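CELL division control protein 6 (Pyrobaculum aerophilum, PDB 1FNN) binds ADP and magnesium in a P-loop AAA+ ATPase domain and is probably involved in regulating DNA replication in this archaeon. Local coordinates at residues Q27-L32 with Y186-S191; N35-P40 with D70-R75; D124-L129 with A157-L162. All coordinates share one frame; numbering follows the deposited sequence.

Contact 1. Residues Q27-L32 with Y186-S191; sequences QQLDIL and YVIRFS
Ile188 turns CG1 anti to its carbonyl carbon (chi1 -59°) and runs on extended to CD1, and this sends the methyl tip up against helix 27-32. Gln28 places CG beside its own backbone N (chi1 -79°) and then stretches out along Ile188, the two side chains sliding past each other in opposite directions. CD1 of Ile188 lies 3.7 Å from CB of Gln28. At the far end of the glutamine, OE1 rests against the other branch, 3.8 Å from CG2 of Ile188, where it meets aliphatic carbon; the amide makes no hydrogen bond to 186-191, and its NE2 gives a weak one to Gln24 O within the helix. Leu29 crosses Ile188 at about a right angle, with its CG 3.8 Å from CD1 of Ile188.

The strand, 187-189, is an outermost one of the parallel five-stranded sheet of the AAA+ ATPase core, and the helix runs nearly antiparallel to it: the axes of 27-32 and 187-189 come within 9.6 Å at 165°. One turn after Gln28, Leu32 divides its branches: CD1 comes tip to tip with CD1 of Ile188 at 4.1 Å, while Leu32 CD2 lies 3.6 Å from CD2 of the Tyr186 ring. Leu29 also packs on Thr60 and Leu61 of helix 57-68, the helix that follows the P-loop, and Ile188 touches Leu49 of the adjoining strand 46-50.

Contact 2. Residues N35-P40 with D70-R75; sequences NWLRNP and DKTTAR
Leu37 O and Thr72 carry the polar side of this contact. OG1 of Thr72 donates to Leu37 O at 2.6 Å, approaching at a C=O...donor angle of 124° and tilted somewhat from the carbonyl plane. The same OG1 accepts from Ala74 N at 3.0 Å, closing an ST turn; it can do both because it stands anti to its backbone N (chi1 -174°), on the side of its own carbonyl. A water gives Leu37 O a second donor and accepts from Thr73 N at 3.0 Å, bridging the two segments beside the direct bond. Beyond them, Trp36 NE1 donates to Phe158 O.

The apolar contacts centre on the methyl of Ala74, which meets CD2 of Leu37 and, at 3.9 Å, CZ3 of Trp36. Pro40 CB lies over the centre of one face of the indole. Pro40 CG makes a carbon-to-hydroxyl touch with OG1 of Thr73 at 3.7 Å.

Charged groups stay at the margin. Arg38 NH2 bonds back to Asn35 OD1 and its NH1 to Tyr68 OH, whereas Lys71 NZ donates to Leu67 O. Leu37 O, a carbonyl in the last helical turn, is satisfied by one loop hydroxyl and by a water that also holds Thr73 N, and Thr72 ties the shape of that loop to the helix end.

Contact 3. Residues D124-L129 with A157-L162; sequences DLYMFL and AFRIAL
Two neighbouring parallel strands of the AAA+ core sheet, 127-132 and 160-166, come together here, with Arg159 clasping the loop just ahead of the first. Met127 N donates to Arg159 O at 3.0 Å, Ala161 N to Met127 O, and Leu129 N to Ala161 O at 2.8 Å. Met127 lies alongside Ile160, CE to CG1 3.9 Å, and Leu129 pairs likewise with Leu162 on that face.

Arg159 extends from CG to NE, which carries its guanidinium back to Asp124, the residue closing a Schellman motif after helix 109-122. OD1 of Asp124 takes both NH1 (2.7 Å) and NH2 of Arg159 in a salt bridge, the carboxylate plane standing 88° to the guanidinium. NH1 also donates to Leu125 O at 2.9 Å and lies 3.4 Å above one face of the Tyr126 ring, toward its rim, an off-centre cation-pi contact. A leucine in place of Arg159 would probably leave the Asp124 carboxylate without its charge partner and Leu125 O without this donor.

Arg159 NE is held by Leu155 O. Strand 75-80 pairs with the other edge of 127-132; Leu33 of helix 23-38 covers Phe128 and Ala161, while helix 139-148 packs against Leu129, Ile160 and Leu162.

How the contacts relate
Helix 23-38 joins contacts 1 and 2, whose centres lie about 18 Å apart: its 27-32 part meets strand 187-189, and its C-terminal end meets the loop before strand 75-80. These two strands are the outermost of the parallel sheet, so the helix takes part at one outermost strand and at the loop leading into the other. Contact 3 pairs two strands between them, its centre about 10 Å from that of contact 2 and about 19 Å from that of contact 1. Contacts 2 and 3 touch through Arg75, in probable backbone hydrogen bonds to Tyr126 and Phe128, and through Pro40 packing on Tyr126. Along the chain contact 2 closes before contact 3 opens, and contact 1 encloses both, bringing early and late parts of the ATPase core together.

Contact 1. Residues Q27-L32 with Y186-S191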
loop_
_atom_site.group_PDB
_atom_site.type_symbol
_atom_site.label_atom_id
_atom_site.label_comp_id
_atom_site.label_asym_id
_atom_site.label_seq_id
_atom_site.Cartn_x
_atom_site.Cartn_y
_atom_site.Cartn_z
ATOM N N GLN A 27 -2.629 4.066 -18.122
ATOM C CA GLN A 27 -2.649 3.949 -19.570
ATOM C C GLN A 27 -3.386 2.695 -20.031
ATOM O O GLN A 27 -4.152 2.797 -21.019
ATOM C CB GLN A 27 -1.261 4.035 -20.209
ATOM C CG GLN A 27 -1.349 3.797 -21.726
ATOM C CD GLN A 27 -0.001 3.595 -22.387
ATOM O OE1 GLN A 27 0.447 2.452 -22.557
ATOM N NE2 GLN A 27 0.632 4.704 -22.755
ATOM N N GLN A 28 -3.122 1.542 -19.428
ATOM C CA GLN A 28 -3.753 0.289 -19.739
ATOM C C GLN A 28 -5.268 0.364 -19.550
ATOM O O GLN A 28 -6.069 -0.306 -20.214
ATOM C CB GLN A 28 -3.189 -0.887 -18.892
ATOM C CG GLN A 28 -1.832 -1.390 -19.427
ATOM C CD GLN A 28 -1.133 -2.309 -18.417
ATOM O OE1 GLN A 28 -1.452 -3.475 -18.214
ATOM N NE2 GLN A 28 -0.119 -1.798 -17.719
ATOM N N LEU A 29 -5.662 0.972 -18.428
ATOM C CA LEU A 29 -7.051 1.190 -18.105
ATOM C C LEU A 29 -7.656 2.104 -19.169
ATOM O O LEU A 29 -8.804 1.900 -19.578
ATOM C CB LEU A 29 -7.214 1.848 -16.737
ATOM C CG LEU A 29 -7.506 0.949 -15.530
ATOM C CD1 LEU A 29 -7.725 1.824 -14.288
ATOM C CD2 LEU A 29 -8.712 0.046 -15.739
ATOM N N ASP A 30 -6.944 3.164 -19.509
ATOM C CA ASP A 30 -7.435 4.074 -20.547
ATOM C C ASP A 30 -7.703 3.351 -21.865
ATOM O O ASP A 30 -8.730 3.454 -22.566
ATOM C CB ASP A 30 -6.426 5.205 -20.730
ATOM C CG ASP A 30 -7.051 6.255 -21.660
ATOM O OD1 ASP A 30 -7.912 7.048 -21.277
ATOM O OD2 ASP A 30 -6.691 6.305 -22.846
ATOM N N ILE A 31 -6.740 2.489 -22.227
ATOM C CA ILE A 31 -6.835 1.690 -23.450
ATOM C C ILE A 31 -8.024 0.769 -23.335
ATOM O O ILE A 31 -8.801 0.644 -24.301
ATOM C CB ILE A 31 -5.520 0.917 -23.685
ATOM C CG1 ILE A 31 -4.410 1.895 -24.207
ATOM C CG2 ILE A 31 -5.730 -0.238 -24.650
ATOM C CD1 ILE A 31 -3.054 1.194 -24.026
ATOM N N LEU A 32 -8.257 0.100 -22.179
ATOM C CA LEU A 32 -9.395 -0.784 -22.128
ATOM C C LEU A 32 -10.745 -0.012 -22.161
ATOM O O LEU A 32 -11.765 -0.514 -22.633
ATOM C CB LEU A 32 -9.374 -1.700 -20.897
ATOM C CG LEU A 32 -8.126 -2.630 -20.871
ATOM C CD1 LEU A 32 -8.074 -3.496 -19.621
ATOM C CD2 LEU A 32 -8.097 -3.540 -22.100
ATOM N N TYR A 186 -7.334 -9.493 -19.762
ATOM C CA TYR A 186 -7.467 -8.052 -19.570
ATOM C C TYR A 186 -7.001 -7.888 -18.109
ATOM O O TYR A 186 -7.838 -7.651 -17.253
ATOM C CB TYR A 186 -8.850 -7.483 -19.859
ATOM C CG TYR A 186 -9.357 -7.748 -21.262
ATOM C CD1 TYR A 186 -10.410 -8.614 -21.516
ATOM C CD2 TYR A 186 -8.757 -7.112 -22.347
ATOM C CE1 TYR A 186 -10.867 -8.850 -22.813
ATOM C CE2 TYR A 186 -9.187 -7.327 -23.647
ATOM C CZ TYR A 186 -10.243 -8.198 -23.861
ATOM O OH TYR A 186 -10.647 -8.389 -25.159
ATOM N N VAL A 187 -5.760 -8.231 -17.795
ATOM C CA VAL A 187 -5.287 -8.216 -16.413
ATOM C C VAL A 187 -4.236 -7.148 -16.247
ATOM O O VAL A 187 -3.275 -7.098 -17.009
ATOM C CB VAL A 187 -4.706 -9.553 -15.915
ATOM C CG1 VAL A 187 -3.985 -9.376 -14.582
ATOM C CG2 VAL A 187 -5.810 -10.594 -15.778
ATOM N N ILE A 188 -4.486 -6.235 -15.305
ATOM C CA ILE A 188 -3.514 -5.159 -15.092
ATOM C C ILE A 188 -2.902 -5.391 -13.701
ATOM O O ILE A 188 -3.671 -5.573 -12.738
ATOM C CB ILE A 188 -4.228 -3.794 -15.144
ATOM C CG1 ILE A 188 -4.931 -3.563 -16.500
ATOM C CG2 ILE A 188 -3.199 -2.690 -14.883
ATOM C CD1 ILE A 188 -5.721 -2.231 -16.479
ATOM N N ARG A 189 -1.584 -5.494 -13.637
ATOM C CA ARG A 189 -0.893 -5.876 -12.427
ATOM C C ARG A 189 -0.216 -4.672 -11.798
ATOM O O ARG A 189 0.273 -3.800 -12.474
ATOM C CB ARG A 189 0.229 -6.928 -12.716
ATOM C CG ARG A 189 -0.412 -8.193 -13.311
ATOM C CD ARG A 189 0.534 -9.399 -13.415
ATOM N NE ARG A 189 -0.226 -10.548 -13.907
ATOM C CZ ARG A 189 -0.832 -11.420 -13.111
ATOM N NH1 ARG A 189 -0.773 -11.286 -11.790
ATOM N NH2 ARG A 189 -1.501 -12.435 -13.646
ATOM N N PHE A 190 -0.332 -4.594 -10.477
ATOM C CA PHE A 190 0.195 -3.485 -9.689
ATOM C C PHE A 190 1.224 -4.124 -8.725
ATOM O O PHE A 190 0.784 -4.865 -7.840
ATOM C CB PHE A 190 -0.944 -2.891 -8.838
ATOM C CG PHE A 190 -2.009 -2.231 -9.683
ATOM C CD1 PHE A 190 -2.842 -2.971 -10.529
ATOM C CD2 PHE A 190 -2.148 -0.850 -9.598
ATOM C CE1 PHE A 190 -3.812 -2.302 -11.289
ATOM C CE2 PHE A 190 -3.109 -0.186 -10.345
ATOM C CZ PHE A 190 -3.913 -0.939 -11.175
ATOM N N SER A 191 2.492 -3.960 -9.034
ATOM C CA SER A 191 3.505 -4.664 -8.215
ATOM C C SER A 191 3.871 -3.838 -6.991
ATOM O O SER A 191 3.485 -2.674 -6.895
ATOM C CB SER A 191 4.740 -4.871 -9.096
ATOM O OG SER A 191 5.373 -3.600 -9.121
#

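Contact 2. Residues N35-P40 with D70-R75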
loop_
_atom_site.group_PDB
_atom_site.type_symbol
_atom_site.label_atom_id
_atom_site.label_comp_id
_atom_site.label_asym_id
_atom_site.label_seq_id
_atom_site.Cartn_x
_atom_site.Cartn_y
_atom_site.Cartn_z
ATOM N N ASN A 35 -12.425 4.356 -25.163
ATOM C CA ASN A 35 -13.322 4.416 -26.323
ATOM C C ASN A 35 -14.771 4.188 -25.890
ATOM O O ASN A 35 -15.686 4.853 -26.364
ATOM C CB ASN A 35 -12.920 3.392 -27.387
ATOM C CG ASN A 35 -11.704 3.859 -28.179
ATOM O OD1 ASN A 35 -11.384 5.050 -28.195
ATOM N ND2 ASN A 35 -11.035 2.912 -28.833
ATOM N N TRP A 36 -14.984 3.161 -25.072
ATOM C CA TRP A 36 -16.328 2.872 -24.579
ATOM C C TRP A 36 -16.895 4.009 -23.731
ATOM O O TRP A 36 -18.061 4.364 -23.961
ATOM C CB TRP A 36 -16.380 1.587 -23.821
ATOM C CG TRP A 36 -17.692 1.021 -23.362
ATOM C CD1 TRP A 36 -18.425 0.096 -24.027
ATOM C CD2 TRP A 36 -18.439 1.315 -22.163
ATOM N NE1 TRP A 36 -19.566 -0.200 -23.325
ATOM C CE2 TRP A 36 -19.608 0.526 -22.184
ATOM C CE3 TRP A 36 -18.219 2.173 -21.082
ATOM C CZ2 TRP A 36 -20.566 0.553 -21.175
ATOM C CZ3 TRP A 36 -19.176 2.201 -20.076
ATOM C CH2 TRP A 36 -20.315 1.418 -20.118
ATOM N N LEU A 37 -16.064 4.657 -22.893
ATOM C CA LEU A 37 -16.609 5.795 -22.128
ATOM C C LEU A 37 -17.028 6.955 -23.037
ATOM O O LEU A 37 -17.985 7.714 -22.744
ATOM C CB LEU A 37 -15.552 6.230 -21.101
ATOM C CG LEU A 37 -15.381 5.206 -19.938
ATOM C CD1 LEU A 37 -14.185 5.627 -19.065
ATOM C CD2 LEU A 37 -16.663 5.158 -19.114
ATOM N N ARG A 38 -16.246 7.183 -24.092
ATOM C CA ARG A 38 -16.597 8.274 -25.039
ATOM C C ARG A 38 -17.858 7.920 -25.830
ATOM O O ARG A 38 -18.636 8.816 -26.174
ATOM C CB ARG A 38 -15.427 8.599 -25.956
ATOM C CG ARG A 38 -14.295 9.401 -25.309
ATOM C CD ARG A 38 -13.208 9.756 -26.346
ATOM N NE ARG A 38 -12.427 8.520 -26.619
ATOM C CZ ARG A 38 -11.374 8.185 -25.856
ATOM N NH1 ARG A 38 -10.985 8.939 -24.838
ATOM N NH2 ARG A 38 -10.677 7.077 -26.099
ATOM N N ASN A 39 -18.057 6.682 -26.248
ATOM C CA ASN A 39 -19.169 6.194 -27.027
ATOM C C ASN A 39 -19.543 4.781 -26.634
ATOM O O ASN A 39 -19.309 3.763 -27.313
ATOM C CB ASN A 39 -18.888 6.152 -28.541
ATOM C CG ASN A 39 -18.607 7.493 -29.178
ATOM O OD1 ASN A 39 -19.424 8.419 -29.117
ATOM N ND2 ASN A 39 -17.437 7.615 -29.798
ATOM N N PRO A 40 -20.292 4.631 -25.543
ATOM C CA PRO A 40 -20.598 3.348 -24.968
ATOM C C PRO A 40 -21.587 2.474 -25.703
ATOM O O PRO A 40 -22.496 2.954 -26.384
ATOM C CB PRO A 40 -21.238 3.671 -23.604
ATOM C CG PRO A 40 -21.742 5.080 -23.772
ATOM C CD PRO A 40 -20.714 5.753 -24.657
ATOM N N ASP A 70 -16.408 14.107 -16.772
ATOM C CA ASP A 70 -17.224 15.124 -17.464
ATOM C C ASP A 70 -17.359 14.861 -18.945
ATOM O O ASP A 70 -17.769 15.751 -19.684
ATOM C CB ASP A 70 -16.606 16.503 -17.163
ATOM C CG ASP A 70 -16.772 16.776 -15.670
ATOM O OD1 ASP A 70 -17.909 16.645 -15.181
ATOM O OD2 ASP A 70 -15.779 17.110 -15.000
ATOM N N LYS A 71 -16.824 13.742 -19.435
ATOM C CA LYS A 71 -16.718 13.402 -20.830
ATOM C C LYS A 71 -17.427 12.100 -21.166
ATOM O O LYS A 71 -17.125 11.476 -22.192
ATOM C CB LYS A 71 -15.244 13.199 -21.229
ATOM C CG LYS A 71 -14.271 14.181 -20.644
ATOM C CD LYS A 71 -12.987 14.392 -21.408
ATOM C CE LYS A 71 -12.283 13.118 -21.804
ATOM N NZ LYS A 71 -12.203 12.128 -20.701
ATOM N N THR A 72 -18.361 11.655 -20.323
ATOM C CA THR A 72 -19.053 10.415 -20.591
ATOM C C THR A 72 -20.500 10.474 -20.099
ATOM O O THR A 72 -20.788 11.113 -19.090
ATOM C CB THR A 72 -18.317 9.210 -19.938
ATOM O OG1 THR A 72 -18.935 7.988 -20.339
ATOM C CG2 THR A 72 -18.313 9.237 -18.402
ATOM N N THR A 73 -21.345 9.623 -20.681
ATOM C CA THR A 73 -22.709 9.503 -20.182
ATOM C C THR A 73 -22.772 8.340 -19.222
ATOM O O THR A 73 -23.834 8.040 -18.698
ATOM C CB THR A 73 -23.677 9.235 -21.366
ATOM O OG1 THR A 73 -23.191 8.075 -22.062
ATOM C CG2 THR A 73 -23.652 10.429 -22.306
ATOM N N ALA A 74 -21.687 7.533 -19.120
ATOM C CA ALA A 74 -21.764 6.353 -18.297
ATOM C C ALA A 74 -21.903 6.722 -16.828
ATOM O O ALA A 74 -21.297 7.741 -16.449
ATOM C CB ALA A 74 -20.492 5.494 -18.464
ATOM N N ARG A 75 -22.478 5.832 -16.052
ATOM C CA ARG A 75 -22.576 6.074 -14.599
ATOM C C ARG A 75 -21.530 5.227 -13.854
ATOM O O ARG A 75 -21.470 4.022 -14.124
ATOM C CB ARG A 75 -23.947 5.577 -14.098
ATOM C CG ARG A 75 -25.077 6.114 -14.993
ATOM C CD ARG A 75 -25.423 7.538 -14.630
ATOM N NE ARG A 75 -26.776 7.816 -15.152
ATOM C CZ ARG A 75 -27.924 7.922 -14.488
ATOM N NH1 ARG A 75 -28.002 7.780 -13.182
ATOM N NH2 ARG A 75 -29.003 8.180 -15.216
HETATM O O HOH W 1 -20.445 9.067 -23.461
#

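Contact 3. Residues D124-L129 with A157-L162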
loop_
_atom_site.group_PDB
_atom_site.type_symbol
_atom_site.label_atom_id
_atom_site.label_comp_id
_atom_site.label_asym_id
_atom_site.label_seq_id
_atom_site.Cartn_x
_atom_site.Cartn_y
_atom_site.Cartn_z
ATOM N N ASP A 124 -32.048 3.726 -20.943
ATOM C CA ASP A 124 -30.903 3.843 -21.850
ATOM C C ASP A 124 -29.653 4.297 -21.065
ATOM O O ASP A 124 -29.057 5.305 -21.397
ATOM C CB ASP A 124 -31.228 4.843 -22.960
ATOM C CG ASP A 124 -30.156 4.874 -24.040
ATOM O OD1 ASP A 124 -29.571 3.823 -24.329
ATOM O OD2 ASP A 124 -29.862 5.935 -24.627
ATOM N N LEU A 125 -29.257 3.482 -20.091
ATOM C CA LEU A 125 -28.179 3.854 -19.187
ATOM C C LEU A 125 -26.952 3.001 -19.545
ATOM O O LEU A 125 -27.090 1.992 -20.226
ATOM C CB LEU A 125 -28.491 3.520 -17.728
ATOM C CG LEU A 125 -29.745 4.150 -17.110
ATOM C CD1 LEU A 125 -30.055 3.474 -15.782
ATOM C CD2 LEU A 125 -29.601 5.655 -16.997
ATOM N N TYR A 126 -25.800 3.496 -19.148
ATOM C CA TYR A 126 -24.524 2.792 -19.360
ATOM C C TYR A 126 -23.807 2.890 -18.006
ATOM O O TYR A 126 -23.708 3.975 -17.426
ATOM C CB TYR A 126 -23.735 3.461 -20.490
ATOM C CG TYR A 126 -24.399 3.354 -21.852
ATOM C CD1 TYR A 126 -25.191 4.394 -22.335
ATOM C CD2 TYR A 126 -24.242 2.220 -22.648
ATOM C CE1 TYR A 126 -25.812 4.322 -23.569
ATOM C CE2 TYR A 126 -24.847 2.119 -23.883
ATOM C CZ TYR A 126 -25.631 3.178 -24.332
ATOM O OH TYR A 126 -26.230 3.072 -25.566
ATOM N N MET A 127 -23.483 1.728 -17.467
ATOM C CA MET A 127 -22.884 1.558 -16.165
ATOM C C MET A 127 -21.418 1.097 -16.268
ATOM O O MET A 127 -21.127 0.076 -16.888
ATOM C CB MET A 127 -23.706 0.490 -15.411
ATOM C CG MET A 127 -23.144 0.170 -14.055
ATOM S SD MET A 127 -24.119 -0.787 -12.934
ATOM C CE MET A 127 -24.442 -2.301 -13.840
ATOM N N PHE A 128 -20.531 1.868 -15.663
ATOM C CA PHE A 128 -19.150 1.408 -15.428
ATOM C C PHE A 128 -19.150 0.857 -13.992
ATOM O O PHE A 128 -19.129 1.622 -13.026
ATOM C CB PHE A 128 -18.196 2.573 -15.593
ATOM C CG PHE A 128 -16.770 2.444 -15.167
ATOM C CD1 PHE A 128 -16.065 3.584 -14.829
ATOM C CD2 PHE A 128 -16.112 1.227 -15.097
ATOM C CE1 PHE A 128 -14.733 3.518 -14.426
ATOM C CE2 PHE A 128 -14.786 1.151 -14.696
ATOM C CZ PHE A 128 -14.096 2.300 -14.359
ATOM N N LEU A 129 -19.198 -0.450 -13.879
ATOM C CA LEU A 129 -19.314 -1.133 -12.608
ATOM C C LEU A 129 -17.967 -1.639 -12.108
ATOM O O LEU A 129 -17.163 -2.232 -12.838
ATOM C CB LEU A 129 -20.314 -2.280 -12.780
ATOM C CG LEU A 129 -20.566 -3.195 -11.579
ATOM C CD1 LEU A 129 -21.202 -2.429 -10.404
ATOM C CD2 LEU A 129 -21.436 -4.385 -11.991
ATOM N N ALA A 157 -27.802 -3.018 -25.618
ATOM C CA ALA A 157 -26.489 -2.568 -26.063
ATOM C C ALA A 157 -25.457 -3.201 -25.142
ATOM O O ALA A 157 -25.880 -3.922 -24.220
ATOM C CB ALA A 157 -26.365 -1.051 -25.999
ATOM N N PHE A 158 -24.157 -2.978 -25.366
ATOM C CA PHE A 158 -23.227 -3.520 -24.316
ATOM C C PHE A 158 -23.245 -2.415 -23.262
ATOM O O PHE A 158 -22.441 -1.478 -23.342
ATOM C CB PHE A 158 -21.881 -3.766 -24.977
ATOM C CG PHE A 158 -21.862 -5.050 -25.763
ATOM C CD1 PHE A 158 -21.856 -5.021 -27.141
ATOM C CD2 PHE A 158 -21.850 -6.268 -25.105
ATOM C CE1 PHE A 158 -21.837 -6.198 -27.883
ATOM C CE2 PHE A 158 -21.833 -7.437 -25.841
ATOM C CZ PHE A 158 -21.827 -7.406 -27.224
ATOM N N ARG A 159 -24.203 -2.521 -22.322
ATOM C CA ARG A 159 -24.401 -1.404 -21.409
ATOM C C ARG A 159 -23.504 -1.390 -20.199
ATOM O O ARG A 159 -23.707 -0.548 -19.331
ATOM C CB ARG A 159 -25.908 -1.333 -21.025
ATOM C CG ARG A 159 -26.775 -0.807 -22.179
ATOM C CD ARG A 159 -28.280 -0.720 -21.745
ATOM N NE ARG A 159 -29.098 -0.267 -22.886
ATOM C CZ ARG A 159 -29.118 0.970 -23.351
ATOM N NH1 ARG A 159 -28.380 1.933 -22.809
ATOM N NH2 ARG A 159 -29.860 1.368 -24.381
ATOM N N ILE A 160 -22.653 -2.398 -20.011
ATOM C CA ILE A 160 -21.860 -2.517 -18.808
ATOM C C ILE A 160 -20.369 -2.664 -19.129
ATOM O O ILE A 160 -20.022 -3.454 -20.010
ATOM C CB ILE A 160 -22.274 -3.747 -17.984
ATOM C CG1 ILE A 160 -23.720 -3.646 -17.481
ATOM C CG2 ILE A 160 -21.391 -3.931 -16.747
ATOM C CD1 ILE A 160 -24.200 -4.931 -16.809
ATOM N N ALA A 161 -19.549 -1.853 -18.472
ATOM C CA ALA A 161 -18.091 -2.025 -18.505
ATOM C C ALA A 161 -17.719 -2.443 -17.076
ATOM O O ALA A 161 -18.236 -1.849 -16.111
ATOM C CB ALA A 161 -17.395 -0.756 -18.888
ATOM N N LEU A 162 -16.973 -3.530 -16.939
ATOM C CA LEU A 162 -16.799 -4.121 -15.616
ATOM C C LEU A 162 -15.329 -4.237 -15.232
ATOM O O LEU A 162 -14.498 -4.794 -15.992
ATOM C CB LEU A 162 -17.419 -5.528 -15.620
ATOM C CG LEU A 162 -17.137 -6.311 -14.327
ATOM C CD1 LEU A 162 -17.839 -5.688 -13.118
ATOM C CD2 LEU A 162 -17.542 -7.775 -14.510
#